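Local coordinates for protein nicotinate phosphoribosyltransferase (Vibrio cholerae, PDB 4HL7) that probably catalyses the ATP-driven synthesis of nicotinate mononucleotide from nicotinate and phosphoribosyl diphosphate, a step in the making of NAD, at residues E253-A258 with N286-V291. Residues are numbered along the deposited sequence; the frame is centred on the assembly and turned at random.
Sequences ERWLTA and NAYDGV
In the alpha/beta barrel-like part of this phosphoribosyltransferase, the helix-to-strand turn that leads from helix 282-287 into strand 290-293 meets helix 247-258 where Y288 packs on W255 and L256. Y288 is the first residue to leave helical backbone angles, and its side chain reaches from the turn to the flank of the other helix. There the ring carbon Y288 CE2 comes within 3.7 Å of L256 CD2 and 3.8 Å of both L256 CG and L256 CD1, so both branches of the leucine and its branch point bear on the same ring carbon from an oblique direction. L256 CD1 also meets the preceding residue, lying 3.7 Å from the methyl A287 CB. A chi1 of -63°, with CG opposite the carbonyl carbon, and a chi2 of 179° extend the leucine to both partners. Farther along the tyrosine, the phenol oxygen Y288 OH stops 3.3 Å from W255 CB, at the root of the tryptophan, and 3.9 Å from W255 CG; the two side chains run at about a right angle. With its CG anti to the backbone N (chi1 -173°), W255 directs its indole away from that oxygen, and the indole NE1 is hydrogen-bonded to the carbonyl of L263, while W234 meets the ring edge-to-face. The tyrosine hydroxyl hydrogen-bonds to the carbonyl of L252, one residue before 253-258. On the strand side, backbone hydrogen bonds of D289 with A264 and L320 join the turn to its neighbours. The buried area is modest, 196 Å² over both sides, and the contacts between 253-258 and 286-291 are van der Waals; polar anchoring of Y288 comes from the helix backbone just upstream, which probably holds the phenol end in place while the ring flank rests on L256.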
ATOM      1  N   GLU A 253     -15.271   5.272 -11.650  1.00 13.74           N
ATOM      2  CA  GLU A 253     -15.904   4.700 -12.809  1.00 14.21           C
ATOM      3  C   GLU A 253     -14.926   3.908 -13.661  1.00 14.44           C
ATOM      4  O   GLU A 253     -15.252   2.836 -14.160  1.00 14.69           O
ATOM      5  CB  GLU A 253     -16.555   5.852 -13.631  1.00 15.39           C
ATOM      6  CG  GLU A 253     -17.697   6.469 -12.818  1.00 17.52           C
ATOM      7  CD  GLU A 253     -18.273   7.673 -13.525  1.00 27.56           C
ATOM      8  OE1 GLU A 253     -17.518   8.321 -14.239  1.00 27.54           O
ATOM      9  OE2 GLU A 253     -19.459   7.955 -13.345  1.00 24.14           O
ATOM     10  N   ARG A 254     -13.732   4.441 -13.863  1.00 14.76           N
ATOM     11  CA  ARG A 254     -12.802   3.835 -14.809  1.00 16.20           C
ATOM     12  C   ARG A 254     -12.184   2.559 -14.246  1.00 16.26           C
ATOM     13  O   ARG A 254     -11.770   1.707 -15.002  1.00 16.43           O
ATOM     14  CB  ARG A 254     -11.704   4.813 -15.175  1.00 17.20           C
ATOM     15  CG  ARG A 254     -12.276   5.850 -16.146  1.00 25.42           C
ATOM     16  CD  ARG A 254     -11.271   6.323 -17.165  1.00 27.11           C
ATOM     17  NE  ARG A 254     -11.907   6.447 -18.489  1.00 32.08           N
ATOM     18  CZ  ARG A 254     -11.256   6.775 -19.594  1.00 34.16           C
ATOM     19  NH1 ARG A 254      -9.958   7.056 -19.527  1.00 30.25           N
ATOM     20  NH2 ARG A 254     -11.908   6.861 -20.763  1.00 34.76           N
ATOM     21  N   TRP A 255     -12.116   2.416 -12.924  1.00 13.88           N
ATOM     22  CA  TRP A 255     -11.666   1.123 -12.379  1.00 14.95           C
ATOM     23  C   TRP A 255     -12.607   0.008 -12.849  1.00 15.31           C
ATOM     24  O   TRP A 255     -12.194  -1.076 -13.223  1.00 15.50           O
ATOM     25  CB  TRP A 255     -11.622   1.155 -10.835  1.00 15.30           C
ATOM     26  CG  TRP A 255     -11.017  -0.098 -10.253  1.00 15.67           C
ATOM     27  CD1 TRP A 255     -11.653  -1.231  -9.725  1.00 18.47           C
ATOM     28  CD2 TRP A 255      -9.599  -0.429 -10.255  1.00 17.80           C
ATOM     29  NE1 TRP A 255     -10.690  -2.199  -9.356  1.00 20.76           N
ATOM     30  CE2 TRP A 255      -9.453  -1.727  -9.611  1.00 19.43           C
ATOM     31  CE3 TRP A 255      -8.462   0.236 -10.681  1.00 19.67           C
ATOM     32  CZ2 TRP A 255      -8.204  -2.333  -9.440  1.00 22.33           C
ATOM     33  CZ3 TRP A 255      -7.213  -0.378 -10.470  1.00 20.60           C
ATOM     34  CH2 TRP A 255      -7.105  -1.618  -9.857  1.00 22.05           C
ATOM     35  N   LEU A 256     -13.910   0.285 -12.788  1.00 15.90           N
ATOM     36  CA  LEU A 256     -14.939  -0.677 -13.208  1.00 16.32           C
ATOM     37  C   LEU A 256     -14.886  -1.000 -14.723  1.00 17.55           C
ATOM     38  O   LEU A 256     -15.160  -2.110 -15.122  1.00 23.13           O
ATOM     39  CB  LEU A 256     -16.315  -0.132 -12.864  1.00 15.53           C
ATOM     40  CG  LEU A 256     -16.515   0.046 -11.326  1.00 15.08           C
ATOM     41  CD1 LEU A 256     -17.924   0.633 -11.064  1.00 13.63           C
ATOM     42  CD2 LEU A 256     -16.227  -1.185 -10.408  1.00 14.31           C
ATOM     43  N   THR A 257     -14.487  -0.041 -15.548  1.00 17.71           N
ATOM     44  CA  THR A 257     -14.456  -0.289 -17.023  1.00 17.73           C
ATOM     45  C   THR A 257     -13.107  -0.834 -17.493  1.00 20.53           C
ATOM     46  O   THR A 257     -12.956  -1.178 -18.670  1.00 19.55           O
ATOM     47  CB  THR A 257     -14.862   0.941 -17.814  1.00 21.37           C
ATOM     48  OG1 THR A 257     -14.103   2.043 -17.403  1.00 20.70           O
ATOM     49  CG2 THR A 257     -16.354   1.264 -17.547  1.00 19.97           C
ATOM     50  N   ALA A 258     -12.145  -0.885 -16.568  1.00 17.00           N
ATOM     51  CA  ALA A 258     -10.806  -1.472 -16.832  1.00 16.35           C
ATOM     52  C   ALA A 258     -10.814  -2.996 -16.781  1.00 19.79           C
ATOM     53  O   ALA A 258      -9.935  -3.619 -17.339  1.00 20.96           O
ATOM     54  CB  ALA A 258      -9.816  -0.917 -15.827  1.00 16.30           C
ATOM     55  N   ASN A 286     -23.171   0.147  -5.327  1.00 15.27           N
ATOM     56  CA  ASN A 286     -23.595  -1.213  -5.594  1.00 15.42           C
ATOM     57  C   ASN A 286     -22.552  -2.002  -6.364  1.00 14.33           C
ATOM     58  O   ASN A 286     -22.303  -3.143  -6.064  1.00 15.68           O
ATOM     59  CB  ASN A 286     -24.908  -1.213  -6.366  1.00 17.48           C
ATOM     60  CG  ASN A 286     -26.121  -1.160  -5.414  1.00 16.48           C
ATOM     61  OD1 ASN A 286     -26.232  -1.971  -4.528  1.00 19.01           O
ATOM     62  ND2 ASN A 286     -27.006  -0.186  -5.606  1.00 17.78           N
ATOM     63  N   ALA A 287     -21.879  -1.352  -7.287  1.00 14.10           N
ATOM     64  CA  ALA A 287     -20.897  -2.094  -8.065  1.00 14.93           C
ATOM     65  C   ALA A 287     -19.634  -2.413  -7.238  1.00 14.39           C
ATOM     66  O   ALA A 287     -19.064  -3.486  -7.378  1.00 15.49           O
ATOM     67  CB  ALA A 287     -20.502  -1.277  -9.297  1.00 15.87           C
ATOM     68  N   TYR A 288     -19.201  -1.480  -6.390  1.00 13.63           N
ATOM     69  CA  TYR A 288     -18.004  -1.723  -5.578  1.00 13.80           C
ATOM     70  C   TYR A 288     -18.254  -2.775  -4.477  1.00 15.46           C
ATOM     71  O   TYR A 288     -19.316  -2.827  -3.895  1.00 15.00           O
ATOM     72  CB  TYR A 288     -17.513  -0.396  -4.966  1.00 12.94           C
ATOM     73  CG  TYR A 288     -16.542   0.282  -5.884  1.00 12.55           C
ATOM     74  CD1 TYR A 288     -15.179   0.238  -5.619  1.00 15.33           C
ATOM     75  CD2 TYR A 288     -17.004   0.973  -7.015  1.00 13.35           C
ATOM     76  CE1 TYR A 288     -14.264   0.847  -6.473  1.00 16.94           C
ATOM     77  CE2 TYR A 288     -16.089   1.567  -7.908  1.00 13.59           C
ATOM     78  CZ  TYR A 288     -14.729   1.454  -7.630  1.00 16.57           C
ATOM     79  OH  TYR A 288     -13.805   2.017  -8.485  1.00 15.44           O
ATOM     80  N   ASP A 289     -17.252  -3.605  -4.207  1.00 15.51           N
ATOM     81  CA  ASP A 289     -17.341  -4.625  -3.214  1.00 15.07           C
ATOM     82  C   ASP A 289     -17.205  -4.039  -1.826  1.00 16.48           C
ATOM     83  O   ASP A 289     -17.586  -4.679  -0.830  1.00 17.58           O
ATOM     84  CB  ASP A 289     -16.248  -5.657  -3.470  1.00 17.96           C
ATOM     85  CG  ASP A 289     -16.400  -6.302  -4.861  1.00 19.89           C
ATOM     86  OD1 ASP A 289     -17.467  -6.887  -5.104  1.00 21.08           O
ATOM     87  OD2 ASP A 289     -15.535  -6.056  -5.753  1.00 19.70           O
ATOM     88  N   GLY A 290     -16.665  -2.830  -1.743  1.00 15.86           N
ATOM     89  CA  GLY A 290     -16.506  -2.230  -0.428  1.00 17.04           C
ATOM     90  C   GLY A 290     -15.492  -1.099  -0.463  1.00 13.52           C
ATOM     91  O   GLY A 290     -15.094  -0.593  -1.566  1.00 13.78           O
ATOM     92  N   VAL A 291     -15.036  -0.718   0.719  1.00 13.93           N
ATOM     93  CA  VAL A 291     -14.179   0.459   0.861  1.00 13.96           C
ATOM     94  C   VAL A 291     -13.067   0.161   1.886  1.00 15.31           C
ATOM     95  O   VAL A 291     -13.215  -0.738   2.752  1.00 14.68           O
ATOM     96  CB  VAL A 291     -14.982   1.706   1.336  1.00 15.29           C
ATOM     97  CG1 VAL A 291     -15.837   2.241   0.186  1.00 15.86           C
ATOM     98  CG2 VAL A 291     -15.889   1.374   2.575  1.00 16.82           C
TER